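Local coordinates for (S)-ureidoglycine aminohydrolase cupin domain-containing protein (Pseudomonas syringae pv. tomato, PDB 3MYX) that is of unknown function but belongs to the cupin superfamily, with a domain related to that of (S)-ureidoglycine aminohydrolase, at residues T66-M71 and R232-V237; L110-A115 and G212-V217; T128-L133 and L167-W172. All blocks are in the same frame, centred on the assembly; numbering follows the deposited sequence. Where two conformers were deposited one is given.

Coming from the N terminus, the chain passes through strands 66-71 and 109-116, neighbours in one antiparallel sheet, and then strand 127-130, before it reaches strands 168-174, 214-217 and 231-237. The three contacts close in concentric order and none crosses another. Interaction 3 is innermost, returning at 167-172; interaction 2 encloses it, and interaction 1 encloses both and closes near the C terminus. Because 66-71, 109-116 and 127-130 share one sheet and the three later strands share the seven-stranded one, all three contacts join the same pair of sheets. Interactions 1 and 2 touch, as do 1 and 3, whereas 2 and 3 are separated by about 5 Å at their nearest atoms.

Interaction 1: T66-M71 and R232-V237; sequences TEMLVM and RKFYAV
Strands 66-71 and 232-237 run nearly antiparallel, at 159° between their directions, yet they belong to different sheets, and their axes come no closer than 9.1 Å. Met68 and Ala236 are the nearest pair, with CA atoms 7.5 Å apart. No backbone pairing links the two strands: 66-71 bonds to strands 92-95 and 109-116, while 232-237 lies between strands 188-192 and 168-174, so side chains bridge the gap.

Met68, modelled as selenomethionine, does most of the bridging. With CG anti to the backbone N (chi1 176°) and the rest of the chain extended, it reaches straight across. Near its end, SE rests on Ala236 CB at 3.6 Å. Further out, its terminal CE lies 3.9 Å from Phe234 CB, meeting the methylene before the ring, with CE oblique to the ring itself. The same methyl also sits 3.9 Å from Tyr235 O. The side chain of Tyr235 sets off in the other direction, where its OH hydrogen-bonds to Asn158 OD1. A second conformer was modelled for Met68, so these contacts describe one of its two positions. The Phe234 side chain also packs on Ser92 and Arg132.

All four touching residues are buried close to the centre of the chain. Two antiparallel sheets packed face to face through apolar side chains are characteristic of the cupin beta-barrel, and the arrangement here is consistent with that fold.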
loop_
_atom_site.group_PDB
_atom_site.type_symbol
_atom_site.label_atom_id
_atom_site.label_comp_id
_atom_site.label_asym_id
_atom_site.label_seq_id
_atom_site.Cartn_x
_atom_site.Cartn_y
_atom_site.Cartn_z
ATOM N N THR A 66 5.876 9.081 -6.515
ATOM C CA THR A 66 5.652 8.951 -5.069
ATOM C C THR A 66 5.419 7.472 -4.836
ATOM O O THR A 66 4.553 6.895 -5.449
ATOM C CB THR A 66 4.449 9.745 -4.586
ATOM O OG1 THR A 66 4.621 11.114 -4.972
ATOM C CG2 THR A 66 4.299 9.626 -3.080
ATOM N N GLU A 67 6.194 6.850 -3.961
ATOM C CA GLU A 67 6.118 5.390 -3.796
ATOM C C GLU A 67 6.207 4.956 -2.336
ATOM O O GLU A 67 7.109 5.348 -1.606
ATOM C CB GLU A 67 7.179 4.686 -4.654
ATOM C CG GLU A 67 7.041 3.163 -4.655
ATOM C CD GLU A 67 7.832 2.458 -5.764
ATOM O OE1 GLU A 67 8.330 3.109 -6.722
ATOM O OE2 GLU A 67 7.876 1.212 -5.689
HETATM N N MSE A 68 5.237 4.139 -1.938
HETATM C CA MSE A 68 5.191 3.525 -0.617
HETATM C C MSE A 68 5.692 2.110 -0.716
HETATM O O MSE A 68 5.303 1.367 -1.627
HETATM C CB MSE A 68 3.763 3.471 -0.104
HETATM C CG MSE A 68 3.647 2.761 1.231
HETATM SE SE MSE A 68 1.804 2.550 1.609
HETATM C CE MSE A 68 1.923 2.112 3.466
ATOM N N LEU A 69 6.541 1.733 0.241
ATOM C CA LEU A 69 7.107 0.376 0.364
ATOM C C LEU A 69 6.637 -0.247 1.667
ATOM O O LEU A 69 6.656 0.410 2.693
ATOM C CB LEU A 69 8.659 0.417 0.442
ATOM C CG LEU A 69 9.503 0.941 -0.724
ATOM C CD1 LEU A 69 9.421 2.466 -0.820
ATOM C CD2 LEU A 69 10.935 0.465 -0.595
ATOM N N VAL A 70 6.221 -1.510 1.612
ATOM C CA VAL A 70 5.840 -2.303 2.768
ATOM C C VAL A 70 6.673 -3.594 2.729
ATOM O O VAL A 70 6.486 -4.402 1.805
ATOM C CB VAL A 70 4.339 -2.677 2.674
ATOM C CG1 VAL A 70 3.928 -3.550 3.845
ATOM C CG2 VAL A 70 3.476 -1.426 2.633
HETATM N N MSE A 71 7.579 -3.807 3.677
HETATM C CA MSE A 71 8.511 -4.938 3.632
HETATM C C MSE A 71 7.834 -6.258 3.953
HETATM O O MSE A 71 7.106 -6.364 4.949
HETATM C CB MSE A 71 9.627 -4.750 4.649
HETATM C CG MSE A 71 10.498 -3.559 4.423
HETATM SE SE MSE A 71 11.404 -3.576 2.723
HETATM C CE MSE A 71 12.022 -5.413 2.687
ATOM N N ARG A 232 -6.165 -3.150 12.354
ATOM C CA ARG A 232 -5.257 -2.020 12.213
ATOM C C ARG A 232 -4.460 -2.231 10.955
ATOM O O ARG A 232 -3.989 -3.356 10.713
ATOM C CB ARG A 232 -4.351 -1.916 13.424
ATOM C CG ARG A 232 -3.364 -0.765 13.407
ATOM C CD ARG A 232 -2.515 -0.836 14.665
ATOM N NE ARG A 232 -1.650 0.312 14.857
ATOM C CZ ARG A 232 -1.938 1.423 15.559
ATOM N NH1 ARG A 232 -3.096 1.643 16.159
ATOM N NH2 ARG A 232 -1.037 2.343 15.617
ATOM N N LYS A 233 -4.290 -1.179 10.169
ATOM C CA LYS A 233 -3.604 -1.321 8.895
ATOM C C LYS A 233 -2.760 -0.122 8.543
ATOM O O LYS A 233 -3.092 0.997 8.926
ATOM C CB LYS A 233 -4.623 -1.563 7.774
ATOM C CG LYS A 233 -5.451 -0.367 7.404
ATOM C CD LYS A 233 -6.686 -0.745 6.596
ATOM C CE LYS A 233 -7.414 0.476 6.110
ATOM N NZ LYS A 233 -8.702 0.117 5.401
ATOM N N PHE A 234 -1.692 -0.372 7.780
ATOM C CA PHE A 234 -1.089 0.659 6.970
ATOM C C PHE A 234 -1.990 0.837 5.762
ATOM O O PHE A 234 -2.522 -0.150 5.217
ATOM C CB PHE A 234 0.273 0.223 6.438
ATOM C CG PHE A 234 1.380 0.233 7.444
ATOM C CD1 PHE A 234 1.781 1.420 8.032
ATOM C CD2 PHE A 234 2.113 -0.922 7.720
ATOM C CE1 PHE A 234 2.861 1.447 8.916
ATOM C CE2 PHE A 234 3.189 -0.893 8.610
ATOM C CZ PHE A 234 3.564 0.275 9.201
ATOM N N TYR A 235 -2.118 2.075 5.293
ATOM C CA TYR A 235 -2.847 2.342 4.070
ATOM C C TYR A 235 -2.129 3.349 3.191
ATOM O O TYR A 235 -1.386 4.216 3.679
ATOM C CB TYR A 235 -4.251 2.854 4.358
ATOM C CG TYR A 235 -4.301 4.174 5.100
ATOM C CD1 TYR A 235 -4.225 5.394 4.414
ATOM C CD2 TYR A 235 -4.384 4.211 6.482
ATOM C CE1 TYR A 235 -4.268 6.606 5.091
ATOM C CE2 TYR A 235 -4.412 5.410 7.154
ATOM C CZ TYR A 235 -4.353 6.596 6.474
ATOM O OH TYR A 235 -4.372 7.765 7.223
ATOM N N ALA A 236 -2.371 3.207 1.891
ATOM C CA ALA A 236 -2.145 4.269 0.918
ATOM C C ALA A 236 -3.459 4.409 0.171
ATOM O O ALA A 236 -3.944 3.415 -0.386
ATOM C CB ALA A 236 -1.022 3.915 -0.063
ATOM N N VAL A 237 -4.063 5.598 0.192
ATOM C CA VAL A 237 -5.303 5.832 -0.535
ATOM C C VAL A 237 -5.165 7.055 -1.426
ATOM O O VAL A 237 -4.458 8.011 -1.079
ATOM C CB VAL A 237 -6.510 6.026 0.411
ATOM C CG1 VAL A 237 -6.818 4.728 1.161
ATOM C CG2 VAL A 237 -6.327 7.209 1.368
#

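Interaction 2: L110-A115 and G212-V217; sequences LWAFCA and GDTVFV
Ala112 and Thr214 touch methyl to methyl, Ala112 CB lying 3.8 Å from Thr214 CG2, where the backbones are 7.1 Å apart between their CA atoms. The threonine rotamer decides which branch does this. Its CG2 stands anti to the backbone N while OG1 falls beside that N (chi1 -60°), and this puts the methyl carbon slightly nearer to the alanine than the hydroxyl, which is 4.1 Å from Ala112 CB. OG1 is buried but well supplied, since it hydrogen-bonds with His72 NE2 and with Asn191 ND2.

Two residues on, the same faces meet again through larger groups. Cys114 and Phe216 both leave their backbones toward the partner segment, and SG and CG, each anti to its own N (chi1 -179° and -180°), carry sulfur and ring into the gap, where the CA atoms are 8.4 Å apart. The sulfur arrives obliquely at the ring, SG lying 4.4 Å from Phe216 CE1, a loose apolar touch rather than a stack. The ring also meets Phe41, with their planes at about 40°, and packs on Leu10 and Ala49.

Strand 109-116 has bonded neighbours of its own, Ala112 pairing with Val70, for example. Between segments 110-115 and 212-217 the contacts are van der Waals ones, methyl to methyl and sulfur to ring, burying 113 Å² in all, and the threonine hydroxyl drawn into this buried layer is satisfied by His72 and Asn191, outside the two segments.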
loop_
_atom_site.group_PDB
_atom_site.type_symbol
_atom_site.label_atom_id
_atom_site.label_comp_id
_atom_site.label_asym_id
_atom_site.label_seq_id
_atom_site.Cartn_x
_atom_site.Cartn_y
_atom_site.Cartn_z
ATOM N N LEU A 110 12.015 -8.519 -0.466
ATOM C CA LEU A 110 10.761 -8.434 -1.205
ATOM C C LEU A 110 9.853 -7.481 -0.464
ATOM O O LEU A 110 9.619 -7.637 0.743
ATOM C CB LEU A 110 10.102 -9.825 -1.309
ATOM C CG LEU A 110 8.893 -10.007 -2.239
ATOM C CD1 LEU A 110 8.753 -11.498 -2.680
ATOM C CD2 LEU A 110 7.570 -9.491 -1.633
ATOM N N TRP A 111 9.324 -6.501 -1.189
ATOM C CA TRP A 111 8.344 -5.588 -0.618
ATOM C C TRP A 111 7.169 -5.371 -1.532
ATOM O O TRP A 111 7.294 -5.512 -2.743
ATOM C CB TRP A 111 8.975 -4.253 -0.260
ATOM C CG TRP A 111 9.696 -3.471 -1.325
ATOM C CD1 TRP A 111 9.189 -2.458 -2.090
ATOM C CD2 TRP A 111 11.095 -3.559 -1.666
ATOM N NE1 TRP A 111 10.170 -1.902 -2.862
ATOM C CE2 TRP A 111 11.344 -2.571 -2.650
ATOM C CE3 TRP A 111 12.150 -4.386 -1.254
ATOM C CZ2 TRP A 111 12.608 -2.365 -3.201
ATOM C CZ3 TRP A 111 13.400 -4.205 -1.834
ATOM C CH2 TRP A 111 13.613 -3.196 -2.787
ATOM N N ALA A 112 6.021 -5.046 -0.943
ATOM C CA ALA A 112 4.890 -4.562 -1.716
ATOM C C ALA A 112 5.052 -3.063 -1.945
ATOM O O ALA A 112 5.682 -2.363 -1.163
ATOM C CB ALA A 112 3.566 -4.846 -1.022
ATOM N N PHE A 113 4.460 -2.567 -3.020
ATOM C CA PHE A 113 4.492 -1.144 -3.296
ATOM C C PHE A 113 3.163 -0.626 -3.810
ATOM O O PHE A 113 2.361 -1.365 -4.409
ATOM C CB PHE A 113 5.599 -0.800 -4.318
ATOM C CG PHE A 113 5.252 -1.156 -5.752
ATOM C CD1 PHE A 113 4.566 -0.272 -6.573
ATOM C CD2 PHE A 113 5.605 -2.389 -6.291
ATOM C CE1 PHE A 113 4.219 -0.604 -7.878
ATOM C CE2 PHE A 113 5.264 -2.716 -7.615
ATOM C CZ PHE A 113 4.561 -1.820 -8.400
ATOM N N CYS A 114 2.952 0.669 -3.580
ATOM C CA CYS A 114 1.957 1.467 -4.299
ATOM C C CYS A 114 2.654 2.748 -4.720
ATOM O O CYS A 114 3.292 3.413 -3.905
ATOM C CB CYS A 114 0.764 1.769 -3.400
ATOM S SG CYS A 114 -0.521 2.748 -4.237
ATOM N N ALA A 115 2.562 3.077 -6.012
ATOM C CA ALA A 115 3.209 4.255 -6.563
ATOM C C ALA A 115 2.219 5.108 -7.317
ATOM O O ALA A 115 1.389 4.584 -8.058
ATOM C CB ALA A 115 4.340 3.836 -7.510
ATOM N N GLY A 212 -0.464 -9.239 8.460
ATOM C CA GLY A 212 0.797 -9.309 7.734
ATOM C C GLY A 212 0.661 -9.453 6.229
ATOM O O GLY A 212 1.665 -9.485 5.528
ATOM N N ASP A 213 -0.572 -9.533 5.742
ATOM C CA ASP A 213 -0.830 -9.586 4.289
ATOM C C ASP A 213 -0.989 -8.175 3.730
ATOM O O ASP A 213 -1.460 -7.278 4.429
ATOM C CB ASP A 213 -2.126 -10.323 3.956
ATOM C CG ASP A 213 -2.140 -11.780 4.344
ATOM O OD1 ASP A 213 -1.109 -12.365 4.736
ATOM O OD2 ASP A 213 -3.247 -12.355 4.234
ATOM N N THR A 214 -0.639 -8.009 2.458
ATOM C CA THR A 214 -0.896 -6.773 1.733
ATOM C C THR A 214 -1.863 -7.045 0.579
ATOM O O THR A 214 -1.664 -7.987 -0.203
ATOM C CB THR A 214 0.390 -6.171 1.163
ATOM O OG1 THR A 214 1.285 -5.902 2.233
ATOM C CG2 THR A 214 0.089 -4.891 0.405
ATOM N N VAL A 215 -2.891 -6.213 0.475
ATOM C CA VAL A 215 -3.898 -6.276 -0.564
ATOM C C VAL A 215 -4.026 -4.899 -1.218
ATOM O O VAL A 215 -3.818 -3.866 -0.573
ATOM C CB VAL A 215 -5.279 -6.746 0.011
ATOM C CG1 VAL A 215 -5.838 -5.767 1.038
ATOM C CG2 VAL A 215 -6.305 -7.034 -1.096
ATOM N N PHE A 216 -4.377 -4.891 -2.502
ATOM C CA PHE A 216 -4.655 -3.670 -3.250
ATOM C C PHE A 216 -6.075 -3.730 -3.779
ATOM O O PHE A 216 -6.469 -4.720 -4.406
ATOM C CB PHE A 216 -3.668 -3.455 -4.399
ATOM C CG PHE A 216 -3.934 -2.194 -5.184
ATOM C CD1 PHE A 216 -3.564 -0.952 -4.684
ATOM C CD2 PHE A 216 -4.604 -2.246 -6.397
ATOM C CE1 PHE A 216 -3.850 0.195 -5.389
ATOM C CE2 PHE A 216 -4.863 -1.103 -7.107
ATOM C CZ PHE A 216 -4.508 0.103 -6.611
ATOM N N VAL A 217 -6.845 -2.682 -3.500
ATOM C CA VAL A 217 -8.203 -2.553 -4.008
ATOM C C VAL A 217 -8.239 -1.399 -5.007
ATOM O O VAL A 217 -8.066 -0.240 -4.645
ATOM C CB VAL A 217 -9.222 -2.303 -2.880
ATOM C CG1 VAL A 217 -10.637 -2.287 -3.463
ATOM C CG2 VAL A 217 -9.106 -3.372 -1.787
#

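Interaction 3: T128-L133 and L167-W172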
loop_
_atom_site.group_PDB
_atom_site.type_symbol
_atom_site.label_atom_id
_atom_site.label_comp_id
_atom_site.label_asym_id
_atom_site.label_seq_id
_atom_site.Cartn_x
_atom_site.Cartn_y
_atom_site.Cartn_z
ATOM N N THR A 128 9.823 9.291 4.381
ATOM C CA THR A 128 8.993 9.330 5.590
ATOM C C THR A 128 8.805 7.902 6.110
ATOM O O THR A 128 8.221 7.075 5.428
ATOM C CB THR A 128 7.604 9.985 5.321
ATOM O OG1 THR A 128 7.784 11.305 4.796
ATOM C CG2 THR A 128 6.777 10.103 6.605
ATOM N N ALA A 129 9.317 7.622 7.307
ATOM C CA ALA A 129 9.075 6.344 7.986
ATOM C C ALA A 129 7.671 6.346 8.583
ATOM O O ALA A 129 7.157 7.401 8.977
ATOM C CB ALA A 129 10.105 6.136 9.087
ATOM N N LEU A 130 7.049 5.174 8.655
ATOM C CA LEU A 130 5.653 5.037 9.114
ATOM C C LEU A 130 5.594 4.076 10.295
ATOM O O LEU A 130 5.686 2.867 10.103
ATOM C CB LEU A 130 4.749 4.526 7.981
ATOM C CG LEU A 130 4.784 5.297 6.659
ATOM C CD1 LEU A 130 4.045 4.500 5.571
ATOM C CD2 LEU A 130 4.216 6.704 6.779
ATOM N N ASP A 131 5.394 4.601 11.500
ATOM C CA ASP A 131 5.427 3.774 12.711
ATOM C C ASP A 131 4.156 2.913 12.805
ATOM O O ASP A 131 3.056 3.457 12.825
ATOM C CB ASP A 131 5.542 4.701 13.938
ATOM C CG ASP A 131 5.768 3.974 15.264
ATOM O OD1 ASP A 131 5.693 2.733 15.317
ATOM O OD2 ASP A 131 6.048 4.691 16.262
ATOM N N ARG A 132 4.320 1.590 12.926
ATOM C CA ARG A 132 3.202 0.676 13.162
ATOM C C ARG A 132 2.364 1.107 14.369
ATOM O O ARG A 132 1.156 0.876 14.385
ATOM C CB ARG A 132 3.723 -0.753 13.406
ATOM C CG ARG A 132 4.354 -1.428 12.188
ATOM C CD ARG A 132 5.127 -2.691 12.525
ATOM N NE ARG A 132 4.249 -3.763 12.972
ATOM C CZ ARG A 132 3.604 -4.617 12.177
ATOM N NH1 ARG A 132 3.678 -4.520 10.869
ATOM N NH2 ARG A 132 2.842 -5.573 12.713
ATOM N N LEU A 133 3.018 1.697 15.379
ATOM C CA LEU A 133 2.373 2.096 16.629
ATOM C C LEU A 133 2.012 3.578 16.651
ATOM O O LEU A 133 1.818 4.156 17.714
ATOM C CB LEU A 133 3.265 1.753 17.836
ATOM C CG LEU A 133 3.686 0.286 18.004
ATOM C CD1 LEU A 133 4.556 0.094 19.257
ATOM C CD2 LEU A 133 2.449 -0.604 18.028
ATOM N N LEU A 167 -2.286 10.982 -2.928
ATOM C CA LEU A 167 -1.996 9.961 -1.926
ATOM C C LEU A 167 -1.998 10.503 -0.518
ATOM O O LEU A 167 -1.394 11.555 -0.240
ATOM C CB LEU A 167 -0.657 9.289 -2.209
ATOM C CG LEU A 167 -0.628 8.296 -3.356
ATOM C CD1 LEU A 167 0.836 7.937 -3.691
ATOM C CD2 LEU A 167 -1.433 7.048 -3.026
ATOM N N ARG A 168 -2.697 9.789 0.356
ATOM C CA ARG A 168 -2.605 9.957 1.793
ATOM C C ARG A 168 -2.213 8.583 2.320
ATOM O O ARG A 168 -2.823 7.562 1.967
ATOM C CB ARG A 168 -3.948 10.403 2.382
ATOM C CG ARG A 168 -4.309 11.849 2.132
ATOM C CD ARG A 168 -5.590 12.193 2.881
ATOM N NE ARG A 168 -6.761 11.465 2.380
ATOM C CZ ARG A 168 -7.417 10.473 3.007
ATOM N NH1 ARG A 168 -7.060 10.006 4.213
ATOM N NH2 ARG A 168 -8.472 9.936 2.408
ATOM N N ILE A 169 -1.178 8.569 3.149
ATOM C CA ILE A 169 -0.544 7.334 3.610
ATOM C C ILE A 169 -0.393 7.378 5.120
ATOM O O ILE A 169 0.016 8.388 5.686
ATOM C CB ILE A 169 0.818 7.144 2.922
ATOM C CG1 ILE A 169 0.614 6.983 1.409
ATOM C CG2 ILE A 169 1.554 5.954 3.523
ATOM C CD1 ILE A 169 1.894 7.031 0.574
ATOM N N GLY A 170 -0.777 6.298 5.789
ATOM C CA GLY A 170 -0.718 6.309 7.225
ATOM C C GLY A 170 -1.158 5.014 7.850
ATOM O O GLY A 170 -1.021 3.947 7.249
ATOM N N VAL A 171 -1.667 5.138 9.070
ATOM C CA VAL A 171 -2.117 4.022 9.862
ATOM C C VAL A 171 -3.572 4.291 10.271
ATOM O O VAL A 171 -3.934 5.430 10.585
ATOM C CB VAL A 171 -1.207 3.793 11.089
ATOM C CG1 VAL A 171 -1.735 2.626 11.985
ATOM C CG2 VAL A 171 0.226 3.505 10.662
ATOM N N TRP A 172 -4.396 3.236 10.216
ATOM C CA TRP A 172 -5.830 3.301 10.527
ATOM C C TRP A 172 -6.196 2.141 11.407
ATOM O O TRP A 172 -5.599 1.060 11.294
ATOM C CB TRP A 172 -6.616 3.191 9.239
ATOM C CG TRP A 172 -8.120 3.056 9.230
ATOM C CD1 TRP A 172 -9.005 4.055 9.077
ATOM C CD2 TRP A 172 -8.880 1.841 9.209
ATOM N NE1 TRP A 172 -10.284 3.557 8.986
ATOM C CE2 TRP A 172 -10.221 2.191 9.035
ATOM C CE3 TRP A 172 -8.548 0.486 9.295
ATOM C CZ2 TRP A 172 -11.229 1.241 8.934
ATOM C CZ3 TRP A 172 -9.548 -0.451 9.196
ATOM C CH2 TRP A 172 -10.869 -0.068 8.997
#
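The flat carboxylate of Asp131, a residue whose backbone O touches Val171, is occupied within its own segment: Leu133 N donates to Asp131 OD1 over 2.9 Å, coming from above the carboxylate plane, 62° out of it, but along a fairly straight N-H line (162°). This is an Asx turn. The Trp172 indole takes no part across the contact and engages Lys233 in a cation-pi interaction.

The arrangement is again sheet against sheet in a cupin-type fold: strand 127-130 pairs with 92-95 in one sheet, and 168-174 lies between 154-161 and 231-237 in the other. Leu130 and Gly170 are nearest in CA, 6.8 Å apart. The main apolar touch is between Leu130 CD1 and Ile169 CG2, a close 3.5 Å, the two side chains crossing at about a right angle. Leu130 also packs on Phe234, Val94 and Leu159, between the sheets.

Val171 spreads its two methyls over the turn. CG2, beside the backbone N, touches Asp131 O at 3.6 Å, whereas CG1, anti to that N (chi1 177°), reaches toward Arg132. The guanidinium of Arg132 is held by Gly90 O through NH1. The backbone O of Arg132 lies 4.1 Å from Val171 CG1 and accepts a hydrogen bond from Arg232 NE.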